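Local coordinates for periplasmic sugar-binding domain protein (PDB 3H75) that probably binds a carbohydrate in the periplasm, as a two-domain member of the bacterial solute-binding protein 2 family, at residues Gly120-Ala125 against Ser293-Leu298; Arg128-Leu133 against Thr206-Ser211; Ala150-Lys155 against Trp210-Glu215; Gly239-Pro244 against Ala260-Leu265. All blocks are in the same frame, centred on the assembly; numbering follows the deposited sequence.

In the fold
Interactions 2 and 3 lie in the buried interior of one lobe and share W210 and S211 of strand 206-211: interaction 2 packs helix 122-137 on the sheet by apolar and selenium contacts, whereas interaction 3 pairs neighbouring parallel strands by backbone hydrogen bonds. Interactions 1 and 4 lie nearer the centre of the molecule, where 120-125, 293-298 and 260-265 run between the lobes. Interaction 1, partly buried, uses the first turn of the same helix and combines a carboxylate, waters and a ring; interaction 4 is buried, packs without a direct hydrogen bond between its segments, and turns N241 and H262 to a glycerol. F295 packs on H262, and D214 bonds to N241 and S243.

Interaction 1 (Gly120-Ala125 against Ser293-Leu298); sequences GDDEEA and SLFQAL
Two hydrogen bonds converge on the carboxylate of D121 from consecutive backbone amides of 293-298. F295 N reaches D121 OD1 at 3.1 Å on its syn lone pair, almost straight at 172°. L294 N, also 3.1 Å from D121 OD1, comes from above the carboxylate plane and makes a more bent bond. D121 CG stands between its own backbone N and carbonyl carbon (chi1 56°), with the carboxylate lying against S293 and L294; although D121 is at the N-cap of helix 122-137, its side chain makes no capping bond. The other oxygen, D121 OD2, accepts hydrogen bonds from two waters: one also donates to F295 O, and the second bridges to S293 OG. With an alanine in place of D121, the amides of L294 and F295 would probably lose their shared acceptor, and both waters one of their partners.

These two segments follow strands 115-119 and 289-291 of one sheet and lead toward the other lobe, as do the interdomain crossovers of periplasmic binding proteins of this type; helix 122-137 and strand 296-297 belong to that second lobe.

The F295 ring takes the remaining contacts. One is a CH-pi contact: A125 CB lies over one face, 3.8 Å from the ring centroid and displaced toward the rim. The other is polar, the carboxylate of D122 at the ring edge, with D122 OD1 3.3 Å from F295 CE2 and the two planes 53° apart. Its charge is answered by R163, which forms a salt bridge with D122 OD1, while H262 packs against the F295 ring.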
loop_
_atom_site.group_PDB
_atom_site.type_symbol
_atom_site.label_atom_id
_atom_site.label_comp_id
_atom_site.label_asym_id
_atom_site.label_seq_id
_atom_site.Cartn_x
_atom_site.Cartn_y
_atom_site.Cartn_z
ATOM N N GLY A 120 -0.648 7.821 -1.794
ATOM C CA GLY A 120 -1.604 7.626 -0.726
ATOM C C GLY A 120 -1.071 8.243 0.553
ATOM O O GLY A 120 -0.286 9.195 0.506
ATOM N N ASP A 121 -1.483 7.709 1.699
ATOM C CA ASP A 121 -1.034 8.253 2.976
ATOM C C ASP A 121 -0.398 7.206 3.890
ATOM O O ASP A 121 -0.906 6.907 4.974
ATOM C CB ASP A 121 -2.201 8.977 3.680
ATOM C CG ASP A 121 -3.431 8.095 3.886
ATOM O OD1 ASP A 121 -3.621 7.105 3.145
ATOM O OD2 ASP A 121 -4.233 8.418 4.792
ATOM N N ASP A 122 0.736 6.668 3.441
ATOM C CA ASP A 122 1.471 5.652 4.194
ATOM C C ASP A 122 1.900 6.111 5.586
ATOM O O ASP A 122 1.829 5.343 6.546
ATOM C CB ASP A 122 2.718 5.197 3.418
ATOM C CG ASP A 122 2.397 4.211 2.298
ATOM O OD1 ASP A 122 1.781 3.167 2.580
ATOM O OD2 ASP A 122 2.777 4.476 1.139
ATOM N N GLU A 123 2.365 7.350 5.710
ATOM C CA GLU A 123 2.802 7.840 7.014
ATOM C C GLU A 123 1.648 7.802 8.014
ATOM O O GLU A 123 1.821 7.363 9.153
ATOM C CB GLU A 123 3.350 9.264 6.901
ATOM C CG GLU A 123 4.114 9.725 8.135
ATOM C CD GLU A 123 4.706 11.112 7.968
ATOM O OE1 GLU A 123 5.254 11.393 6.881
ATOM O OE2 GLU A 123 4.633 11.916 8.921
ATOM N N GLU A 124 0.471 8.252 7.589
ATOM C CA GLU A 124 -0.692 8.246 8.468
ATOM C C GLU A 124 -1.000 6.819 8.912
ATOM O O GLU A 124 -1.326 6.580 10.073
ATOM C CB GLU A 124 -1.914 8.834 7.754
ATOM C CG GLU A 124 -3.200 8.780 8.581
ATOM C CD GLU A 124 -3.201 9.735 9.765
ATOM O OE1 GLU A 124 -2.119 10.209 10.173
ATOM O OE2 GLU A 124 -4.296 10.006 10.298
ATOM N N ALA A 125 -0.884 5.866 7.994
ATOM C CA ALA A 125 -1.159 4.469 8.327
ATOM C C ALA A 125 -0.218 3.953 9.418
ATOM O O ALA A 125 -0.650 3.268 10.355
ATOM C CB ALA A 125 -1.048 3.602 7.082
ATOM N N SER A 293 -5.896 10.304 0.476
ATOM C CA SER A 293 -5.985 9.695 1.795
ATOM C C SER A 293 -6.824 8.461 1.514
ATOM O O SER A 293 -8.042 8.552 1.367
ATOM C CB SER A 293 -6.709 10.617 2.782
ATOM O OG SER A 293 -5.904 11.735 3.117
ATOM N N LEU A 294 -6.169 7.309 1.410
ATOM C CA LEU A 294 -6.869 6.071 1.102
ATOM C C LEU A 294 -6.972 5.095 2.266
ATOM O O LEU A 294 -7.920 4.310 2.335
ATOM C CB LEU A 294 -6.188 5.367 -0.077
ATOM C CG LEU A 294 -6.118 6.138 -1.398
ATOM C CD1 LEU A 294 -5.325 5.332 -2.409
ATOM C CD2 LEU A 294 -7.529 6.404 -1.921
ATOM N N PHE A 295 -6.009 5.141 3.181
ATOM C CA PHE A 295 -6.015 4.215 4.306
ATOM C C PHE A 295 -7.113 4.433 5.328
ATOM O O PHE A 295 -7.451 5.563 5.673
ATOM C CB PHE A 295 -4.668 4.236 5.031
ATOM C CG PHE A 295 -3.596 3.450 4.342
ATOM C CD1 PHE A 295 -3.731 2.079 4.156
ATOM C CD2 PHE A 295 -2.443 4.077 3.889
ATOM C CE1 PHE A 295 -2.726 1.340 3.528
ATOM C CE2 PHE A 295 -1.433 3.348 3.259
ATOM C CZ PHE A 295 -1.577 1.976 3.079
ATOM N N GLN A 296 -7.660 3.320 5.798
ATOM C CA GLN A 296 -8.699 3.311 6.817
ATOM C C GLN A 296 -8.451 2.105 7.705
ATOM O O GLN A 296 -8.088 1.035 7.217
ATOM C CB GLN A 296 -10.091 3.162 6.201
ATOM C CG GLN A 296 -10.649 4.392 5.522
ATOM C CD GLN A 296 -12.071 4.172 5.041
ATOM O OE1 GLN A 296 -12.929 3.713 5.800
ATOM N NE2 GLN A 296 -12.333 4.503 3.780
ATOM N N ALA A 297 -8.636 2.284 9.007
ATOM C CA ALA A 297 -8.490 1.182 9.949
ATOM C C ALA A 297 -9.831 0.459 9.844
ATOM O O ALA A 297 -10.831 0.902 10.409
ATOM C CB ALA A 297 -8.278 1.716 11.354
ATOM N N LEU A 298 -9.846 -0.646 9.105
ATOM C CA LEU A 298 -11.061 -1.411 8.866
ATOM C C LEU A 298 -11.841 -1.864 10.083
ATOM O O LEU A 298 -11.267 -2.252 11.094
ATOM C CB LEU A 298 -10.748 -2.651 8.033
ATOM C CG LEU A 298 -10.203 -2.472 6.618
ATOM C CD1 LEU A 298 -9.910 -3.853 6.041
ATOM C CD2 LEU A 298 -11.208 -1.728 5.750
HETATM O O HOH W 1 -6.795 7.964 5.246
HETATM O O HOH W 2 -4.377 11.141 5.483
#

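Interaction 2 (Arg128-Leu133 against Thr206-Ser211); sequences RMLKEL and TQLVWS
Helix 122-137 packs on the parallel part of a mixed sheet in one lobe of the protein, and M129, L130 and L133 are the residues that meet strand 206-211. The short segments run nearly antiparallel, 160° between their N-to-C directions, with axes 9.0 Å apart at closest approach.

The selenomethionine M129 and the W210 indole cross at about a right angle. M129 CE is 3.5 Å from W210 CE2 and lies above the indole plane, offset toward the rim. M129 SE stands farther off, above the face at 4.8 Å from the centroid of the five-membered ring, a long Met-aromatic contact. The bend at chi3 (-73°) folds the methyl back over the indole while M129 SE stays 3.4 Å from S211 O. W210 has CG anti to its backbone N (chi1 179°), which carries the indole toward the helix; W210 CD1 comes within 3.9 Å of L130 N, which lies at the ring edge. The indole N-H is satisfied by G126 O, one turn earlier in the same helix, a bond that helps to set the rotation of the ring.

Farther back along the strand the contact is aliphatic. L133 CB meets L208 CD2 at 3.9 Å, and L133 CD1 reaches over V209 O toward W210 CB. L130 CD1 touches L208 CD1 more loosely, at 4.3 Å, and its side chain also packs on L167, A170 and L171 of helix 158-173. These two neighbouring helices thus form one helical layer of the alpha/beta/alpha sandwich that makes up each lobe of a periplasmic binding protein.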
loop_
_atom_site.group_PDB
_atom_site.type_symbol
_atom_site.label_atom_id
_atom_site.label_comp_id
_atom_site.label_asym_id
_atom_site.label_seq_id
_atom_site.Cartn_x
_atom_site.Cartn_y
_atom_site.Cartn_z
ATOM N N ARG A 128 -1.208 5.817 12.717
ATOM C CA ARG A 128 -2.479 5.327 13.234
ATOM C C ARG A 128 -2.404 3.909 13.775
ATOM O O ARG A 128 -3.091 3.586 14.738
ATOM C CB ARG A 128 -3.560 5.435 12.154
ATOM C CG ARG A 128 -3.982 6.879 11.872
ATOM C CD ARG A 128 -4.626 7.510 13.103
ATOM N NE ARG A 128 -4.681 8.967 13.015
ATOM C CZ ARG A 128 -4.953 9.765 14.042
ATOM N NH1 ARG A 128 -5.197 9.246 15.240
ATOM N NH2 ARG A 128 -4.974 11.081 13.876
HETATM N N MSE A 129 -1.571 3.058 13.183
HETATM C CA MSE A 129 -1.484 1.698 13.702
HETATM C C MSE A 129 -1.044 1.665 15.152
HETATM O O MSE A 129 -1.629 0.942 15.954
HETATM C CB MSE A 129 -0.543 0.832 12.870
HETATM C CG MSE A 129 -1.152 0.357 11.555
HETATM SE SE MSE A 129 -0.122 -1.074 10.743
HETATM C CE MSE A 129 1.414 -0.030 10.144
ATOM N N LEU A 130 -0.025 2.439 15.508
ATOM C CA LEU A 130 0.417 2.425 16.895
ATOM C C LEU A 130 -0.632 3.064 17.797
ATOM O O LEU A 130 -0.909 2.542 18.872
ATOM C CB LEU A 130 1.762 3.138 17.073
ATOM C CG LEU A 130 2.336 2.931 18.484
ATOM C CD1 LEU A 130 2.552 1.446 18.732
ATOM C CD2 LEU A 130 3.635 3.685 18.640
ATOM N N LYS A 131 -1.214 4.183 17.366
ATOM C CA LYS A 131 -2.234 4.843 18.185
ATOM C C LYS A 131 -3.410 3.903 18.444
ATOM O O LYS A 131 -3.924 3.841 19.564
ATOM C CB LYS A 131 -2.729 6.129 17.514
ATOM C CG LYS A 131 -1.726 7.266 17.577
ATOM C CD LYS A 131 -2.331 8.580 17.102
ATOM C CE LYS A 131 -3.409 9.099 18.039
ATOM N NZ LYS A 131 -2.872 9.526 19.360
ATOM N N GLU A 132 -3.823 3.167 17.415
ATOM C CA GLU A 132 -4.931 2.224 17.542
ATOM C C GLU A 132 -4.576 1.068 18.470
ATOM O O GLU A 132 -5.391 0.653 19.299
ATOM C CB GLU A 132 -5.318 1.678 16.166
ATOM C CG GLU A 132 -6.158 2.629 15.337
ATOM C CD GLU A 132 -7.556 2.780 15.899
ATOM O OE1 GLU A 132 -8.315 1.788 15.866
ATOM O OE2 GLU A 132 -7.890 3.882 16.381
ATOM N N LEU A 133 -3.364 0.539 18.325
ATOM C CA LEU A 133 -2.925 -0.564 19.174
ATOM C C LEU A 133 -2.919 -0.116 20.631
ATOM O O LEU A 133 -3.377 -0.842 21.517
ATOM C CB LEU A 133 -1.526 -1.033 18.766
ATOM C CG LEU A 133 -1.399 -1.859 17.484
ATOM C CD1 LEU A 133 0.082 -2.071 17.183
ATOM C CD2 LEU A 133 -2.116 -3.203 17.642
ATOM N N THR A 206 6.724 -8.096 25.725
ATOM C CA THR A 206 6.103 -7.470 24.562
ATOM C C THR A 206 4.586 -7.617 24.618
ATOM O O THR A 206 4.066 -8.717 24.834
ATOM C CB THR A 206 6.609 -8.098 23.238
ATOM O OG1 THR A 206 8.019 -7.880 23.109
ATOM C CG2 THR A 206 5.887 -7.467 22.033
ATOM N N GLN A 207 3.874 -6.506 24.438
ATOM C CA GLN A 207 2.416 -6.532 24.444
ATOM C C GLN A 207 1.877 -6.035 23.112
ATOM O O GLN A 207 0.712 -6.257 22.795
ATOM C CB GLN A 207 1.847 -5.645 25.549
ATOM C CG GLN A 207 2.226 -6.065 26.949
ATOM C CD GLN A 207 1.545 -5.209 27.989
ATOM O OE1 GLN A 207 0.373 -5.416 28.316
ATOM N NE2 GLN A 207 2.268 -4.225 28.503
ATOM N N LEU A 208 2.721 -5.347 22.346
ATOM C CA LEU A 208 2.297 -4.809 21.056
ATOM C C LEU A 208 3.246 -5.181 19.929
ATOM O O LEU A 208 4.463 -5.163 20.107
ATOM C CB LEU A 208 2.209 -3.283 21.111
ATOM C CG LEU A 208 1.285 -2.630 22.136
ATOM C CD1 LEU A 208 1.467 -1.111 22.051
ATOM C CD2 LEU A 208 -0.163 -3.036 21.881
ATOM N N VAL A 209 2.688 -5.523 18.772
ATOM C CA VAL A 209 3.491 -5.847 17.598
ATOM C C VAL A 209 2.951 -5.052 16.412
ATOM O O VAL A 209 1.842 -5.297 15.928
ATOM C CB VAL A 209 3.447 -7.356 17.257
ATOM C CG1 VAL A 209 4.296 -7.638 16.020
ATOM C CG2 VAL A 209 3.961 -8.167 18.442
ATOM N N TRP A 210 3.737 -4.078 15.976
ATOM C CA TRP A 210 3.406 -3.214 14.842
ATOM C C TRP A 210 4.062 -3.848 13.615
ATOM O O TRP A 210 5.248 -4.167 13.649
ATOM C CB TRP A 210 4.018 -1.830 15.094
ATOM C CG TRP A 210 3.822 -0.766 14.039
ATOM C CD1 TRP A 210 2.916 0.256 14.072
ATOM C CD2 TRP A 210 4.638 -0.541 12.877
ATOM N NE1 TRP A 210 3.124 1.111 13.013
ATOM C CE2 TRP A 210 4.174 0.646 12.265
ATOM C CE3 TRP A 210 5.718 -1.222 12.299
ATOM C CZ2 TRP A 210 4.756 1.168 11.101
ATOM C CZ3 TRP A 210 6.300 -0.701 11.137
ATOM C CH2 TRP A 210 5.816 0.483 10.556
ATOM N N SER A 211 3.288 -4.051 12.550
ATOM C CA SER A 211 3.825 -4.620 11.308
ATOM C C SER A 211 3.462 -3.738 10.124
ATOM O O SER A 211 2.319 -3.286 10.003
ATOM C CB SER A 211 3.281 -6.028 11.063
ATOM O OG SER A 211 3.815 -6.947 11.996
#

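Interaction 3 (Ala150-Lys155 against Trp210-Glu215); sequences AFSGLK and WSANDE
A150 and W210 turn their side chains to one side of the sheet, F151 and S211 to the other. On the first side A150 CB lies 3.9 Å from W210 CE3, obliquely to the indole, and S152 CA comes near the edge of the same ring; L167 of helix 158-173 packs on both A150 and W210. On the other side S211 OG sits 3.8 Å from F151 CB. F151 has CG anti to its carbonyl carbon (chi1 -70°), and its ring rises from the sheet toward A196 and L199 of helix 189-202.

Backbone bonds keep these side chains in step. F151 N donates to W210 O and A212 N to F151 O, both at 2.8 Å. Both acceptors receive a CA-H...O contact: A150 CA is 3.2 Å from W210 O. Past the paired residues A212 CB packs 3.8 Å from S152 CA, and buried S152 OG has no partner in the model. The chain then leaves through N213, whose OD1 caps M216 N at the start of helix 214-226 and whose ND2 bonds to a glycerol. These are the carboxyl ends of adjacent parallel strands, whose loops face the cleft in periplasmic binding proteins.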
loop_
_atom_site.group_PDB
_atom_site.type_symbol
_atom_site.label_atom_id
_atom_site.label_comp_id
_atom_site.label_asym_id
_atom_site.label_seq_id
_atom_site.Cartn_x
_atom_site.Cartn_y
_atom_site.Cartn_z
ATOM N N ALA A 150 8.574 -4.158 16.315
ATOM C CA ALA A 150 8.129 -3.629 15.032
ATOM C C ALA A 150 8.755 -4.388 13.872
ATOM O O ALA A 150 9.952 -4.668 13.868
ATOM C CB ALA A 150 8.459 -2.146 14.923
ATOM N N PHE A 151 7.924 -4.730 12.895
ATOM C CA PHE A 151 8.375 -5.443 11.708
ATOM C C PHE A 151 8.118 -4.534 10.521
ATOM O O PHE A 151 6.966 -4.254 10.185
ATOM C CB PHE A 151 7.589 -6.745 11.546
ATOM C CG PHE A 151 7.917 -7.774 12.582
ATOM C CD1 PHE A 151 8.898 -8.730 12.343
ATOM C CD2 PHE A 151 7.283 -7.761 13.820
ATOM C CE1 PHE A 151 9.248 -9.653 13.317
ATOM C CE2 PHE A 151 7.627 -8.683 14.807
ATOM C CZ PHE A 151 8.613 -9.632 14.553
ATOM N N SER A 152 9.185 -4.060 9.889
ATOM C CA SER A 152 9.024 -3.178 8.743
ATOM C C SER A 152 9.246 -3.974 7.462
ATOM O O SER A 152 9.586 -5.149 7.521
ATOM C CB SER A 152 10.010 -2.013 8.828
ATOM O OG SER A 152 9.694 -1.023 7.867
ATOM N N GLY A 153 9.043 -3.338 6.312
ATOM C CA GLY A 153 9.209 -4.030 5.043
ATOM C C GLY A 153 10.621 -3.964 4.505
ATOM O O GLY A 153 11.583 -4.182 5.240
ATOM N N LEU A 154 10.747 -3.692 3.209
ATOM C CA LEU A 154 12.057 -3.562 2.588
ATOM C C LEU A 154 12.557 -2.185 3.015
ATOM O O LEU A 154 11.949 -1.170 2.684
ATOM C CB LEU A 154 11.937 -3.648 1.063
ATOM C CG LEU A 154 11.647 -5.034 0.471
ATOM C CD1 LEU A 154 11.210 -4.889 -0.981
ATOM C CD2 LEU A 154 12.886 -5.915 0.570
ATOM N N LYS A 155 13.656 -2.156 3.762
ATOM C CA LYS A 155 14.205 -0.904 4.272
ATOM C C LYS A 155 14.361 0.227 3.257
ATOM O O LYS A 155 14.061 1.381 3.564
ATOM C CB LYS A 155 15.556 -1.157 4.949
ATOM C CG LYS A 155 16.104 0.063 5.686
ATOM C CD LYS A 155 17.421 -0.242 6.386
ATOM C CE LYS A 155 17.930 0.978 7.144
ATOM N NZ LYS A 155 19.231 0.718 7.815
ATOM N N TRP A 210 3.737 -4.078 15.976
ATOM C CA TRP A 210 3.406 -3.214 14.842
ATOM C C TRP A 210 4.062 -3.848 13.615
ATOM O O TRP A 210 5.248 -4.167 13.649
ATOM C CB TRP A 210 4.018 -1.830 15.094
ATOM C CG TRP A 210 3.822 -0.766 14.039
ATOM C CD1 TRP A 210 2.916 0.256 14.072
ATOM C CD2 TRP A 210 4.638 -0.541 12.877
ATOM N NE1 TRP A 210 3.124 1.111 13.013
ATOM C CE2 TRP A 210 4.174 0.646 12.265
ATOM C CE3 TRP A 210 5.718 -1.222 12.299
ATOM C CZ2 TRP A 210 4.756 1.168 11.101
ATOM C CZ3 TRP A 210 6.300 -0.701 11.137
ATOM C CH2 TRP A 210 5.816 0.483 10.556
ATOM N N SER A 211 3.288 -4.051 12.550
ATOM C CA SER A 211 3.825 -4.620 11.308
ATOM C C SER A 211 3.462 -3.738 10.124
ATOM O O SER A 211 2.319 -3.286 10.003
ATOM C CB SER A 211 3.281 -6.028 11.063
ATOM O OG SER A 211 3.815 -6.947 11.996
ATOM N N ALA A 212 4.435 -3.492 9.248
ATOM C CA ALA A 212 4.206 -2.646 8.081
ATOM C C ALA A 212 3.309 -3.292 7.030
ATOM O O ALA A 212 2.902 -2.640 6.080
ATOM C CB ALA A 212 5.533 -2.218 7.466
ATOM N N ASN A 213 3.025 -4.582 7.165
ATOM C CA ASN A 213 2.083 -5.208 6.244
ATOM C C ASN A 213 1.437 -6.404 6.926
ATOM O O ASN A 213 1.870 -6.809 8.016
ATOM C CB ASN A 213 2.734 -5.542 4.879
ATOM C CG ASN A 213 3.386 -6.899 4.826
ATOM O OD1 ASN A 213 3.732 -7.482 5.844
ATOM N ND2 ASN A 213 3.579 -7.406 3.606
ATOM N N ASP A 214 0.382 -6.937 6.319
ATOM C CA ASP A 214 -0.344 -8.043 6.918
ATOM C C ASP A 214 0.360 -9.389 6.875
ATOM O O ASP A 214 0.227 -10.179 7.809
ATOM C CB ASP A 214 -1.759 -8.145 6.314
ATOM C CG ASP A 214 -1.760 -8.394 4.816
ATOM O OD1 ASP A 214 -0.715 -8.223 4.154
ATOM O OD2 ASP A 214 -2.839 -8.750 4.299
ATOM N N GLU A 215 1.112 -9.642 5.808
ATOM C CA GLU A 215 1.849 -10.896 5.669
ATOM C C GLU A 215 2.745 -11.100 6.889
ATOM O O GLU A 215 2.743 -12.165 7.515
ATOM C CB GLU A 215 2.730 -10.861 4.415
ATOM C CG GLU A 215 1.996 -10.694 3.085
ATOM C CD GLU A 215 1.348 -11.973 2.593
ATOM O OE1 GLU A 215 1.874 -13.065 2.904
ATOM O OE2 GLU A 215 0.325 -11.886 1.878
#

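Interaction 4 (Gly239-Pro244 against Ala260-Leu265); sequences GVNSSP and AGHFTL. With GOL (glycerol), chain D.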
loop_
_atom_site.group_PDB
_atom_site.type_symbol
_atom_site.label_atom_id
_atom_site.label_comp_id
_atom_site.label_asym_id
_atom_site.label_seq_id
_atom_site.Cartn_x
_atom_site.Cartn_y
_atom_site.Cartn_z
ATOM N N GLY A 239 -1.524 -4.442 11.147
ATOM C CA GLY A 239 -1.030 -4.758 9.818
ATOM C C GLY A 239 -1.608 -3.833 8.763
ATOM O O GLY A 239 -2.523 -3.053 9.042
ATOM N N VAL A 240 -1.057 -3.919 7.552
ATOM C CA VAL A 240 -1.507 -3.122 6.408
ATOM C C VAL A 240 -1.785 -4.069 5.239
ATOM O O VAL A 240 -1.043 -5.023 5.038
ATOM C CB VAL A 240 -0.425 -2.118 5.957
ATOM C CG1 VAL A 240 -0.946 -1.278 4.801
ATOM C CG2 VAL A 240 -0.025 -1.219 7.111
ATOM N N ASN A 241 -2.850 -3.782 4.487
ATOM C CA ASN A 241 -3.309 -4.536 3.306
ATOM C C ASN A 241 -4.680 -5.161 3.580
ATOM O O ASN A 241 -5.364 -4.778 4.536
ATOM C CB ASN A 241 -2.325 -5.642 2.880
ATOM C CG ASN A 241 -0.964 -5.104 2.425
ATOM O OD1 ASN A 241 -0.779 -3.903 2.228
ATOM N ND2 ASN A 241 -0.007 -6.012 2.250
ATOM N N SER A 242 -5.085 -6.119 2.750
ATOM C CA SER A 242 -6.392 -6.750 2.922
ATOM C C SER A 242 -6.449 -8.189 2.429
ATOM O O SER A 242 -7.420 -8.595 1.781
ATOM C CB SER A 242 -7.467 -5.916 2.208
ATOM O OG SER A 242 -7.191 -5.804 0.819
ATOM N N SER A 243 -5.417 -8.970 2.728
ATOM C CA SER A 243 -5.420 -10.365 2.300
ATOM C C SER A 243 -6.597 -11.069 2.968
ATOM O O SER A 243 -7.026 -10.692 4.061
ATOM C CB SER A 243 -4.119 -11.060 2.697
ATOM O OG SER A 243 -4.001 -11.163 4.104
ATOM N N PRO A 244 -7.136 -12.106 2.315
ATOM C CA PRO A 244 -8.269 -12.837 2.885
ATOM C C PRO A 244 -8.026 -13.279 4.324
ATOM O O PRO A 244 -8.897 -13.117 5.180
ATOM C CB PRO A 244 -8.429 -14.017 1.932
ATOM C CG PRO A 244 -8.010 -13.431 0.619
ATOM C CD PRO A 244 -6.774 -12.641 0.992
ATOM N N ALA A 260 -6.246 -0.521 5.516
ATOM C CA ALA A 260 -6.419 -0.955 4.136
ATOM C C ALA A 260 -6.981 0.145 3.265
ATOM O O ALA A 260 -7.509 1.136 3.768
ATOM C CB ALA A 260 -7.336 -2.175 4.084
ATOM N N GLY A 261 -6.854 -0.039 1.955
ATOM C CA GLY A 261 -7.375 0.936 1.016
ATOM C C GLY A 261 -6.438 1.319 -0.112
ATOM O O GLY A 261 -6.896 1.676 -1.199
ATOM N N HIS A 262 -5.131 1.236 0.114
ATOM C CA HIS A 262 -4.192 1.631 -0.927
ATOM C C HIS A 262 -4.109 0.704 -2.137
ATOM O O HIS A 262 -3.513 1.066 -3.152
ATOM C CB HIS A 262 -2.792 1.876 -0.334
ATOM C CG HIS A 262 -2.064 0.637 0.085
ATOM N ND1 HIS A 262 -2.644 -0.355 0.846
ATOM C CD2 HIS A 262 -0.774 0.265 -0.091
ATOM C CE1 HIS A 262 -1.745 -1.280 1.124
ATOM N NE2 HIS A 262 -0.600 -0.928 0.567
ATOM N N PHE A 263 -4.715 -0.477 -2.053
ATOM C CA PHE A 263 -4.682 -1.393 -3.186
ATOM C C PHE A 263 -5.522 -0.835 -4.329
ATOM O O PHE A 263 -5.452 -1.325 -5.453
ATOM C CB PHE A 263 -5.192 -2.788 -2.791
ATOM C CG PHE A 263 -6.692 -2.888 -2.660
ATOM C CD1 PHE A 263 -7.484 -3.260 -3.749
ATOM C CD2 PHE A 263 -7.310 -2.617 -1.446
ATOM C CE1 PHE A 263 -8.872 -3.358 -3.624
ATOM C CE2 PHE A 263 -8.691 -2.712 -1.313
ATOM C CZ PHE A 263 -9.472 -3.084 -2.401
ATOM N N THR A 264 -6.306 0.198 -4.040
ATOM C CA THR A 264 -7.159 0.813 -5.056
ATOM C C THR A 264 -6.451 1.909 -5.850
ATOM O O THR A 264 -6.966 2.361 -6.869
ATOM C CB THR A 264 -8.407 1.469 -4.427
ATOM O OG1 THR A 264 -7.989 2.491 -3.512
ATOM C CG2 THR A 264 -9.255 0.441 -3.698
ATOM N N LEU A 265 -5.275 2.335 -5.399
ATOM C CA LEU A 265 -4.580 3.434 -6.065
ATOM C C LEU A 265 -4.388 3.286 -7.569
ATOM O O LEU A 265 -4.571 4.252 -8.311
ATOM C CB LEU A 265 -3.231 3.700 -5.391
ATOM C CG LEU A 265 -2.682 5.113 -5.632
ATOM C CD1 LEU A 265 -1.791 5.520 -4.470
ATOM C CD2 LEU A 265 -1.928 5.157 -6.942
HETATM C C1 GOL D . 3.300 -2.279 0.026
HETATM O O1 GOL D . 2.493 -1.195 -0.135
HETATM C C2 GOL D . 2.419 -3.379 0.581
HETATM O O2 GOL D . 1.735 -2.951 1.827
HETATM C C3 GOL D . 3.308 -4.624 0.777
HETATM O O3 GOL D . 2.733 -5.759 1.275
#
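Strand 236-240 ends at V240, and N241, with a positive phi of 115°, turns the chain out of the sheet beside A260, the end of the neighbouring parallel strand; their CA atoms are 4.8 Å apart. From A260 the chain passes through G261 into a 3-10 turn at 262-264, on one of the crossings between the lobes. Here the carboxyl ends of parallel strands face the space between the two lobes, the usual place of the ligand in periplasmic binding proteins, and a glycerol, probably from the crystallisation liquor, occupies it.

N241 and H262 grip the glycerol together. N241 OD1 accepts from glycerol O2 at 2.7 Å, and N241 ND2 donates to glycerol O3 at 2.9 Å, so both ends of the amide are used. H262 NE2 is hydrogen-bonded to glycerol O1 at 3.2 Å and makes a weak bond to O2. R163 and N213 also bind the glycerol, and D214 accepts a second bond from N241 ND2, which helps to fix the rotation of the amide.

No direct hydrogen bond joins the two segments. The N241 amide and the imidazole are 23° apart in plane, with N241 OD1 at the ring edge, 3.0 Å from H262 CE1. F18 stacks on H262. A leucine in place of N241 would probably leave glycerol O2 and O3 without these amide partners and D214 OD1 without the ND2 donor.

On the backbone side of N241, A260 CB lies 3.3 Å from N241 O. S242 OG is 3.9 Å from F263 CD2.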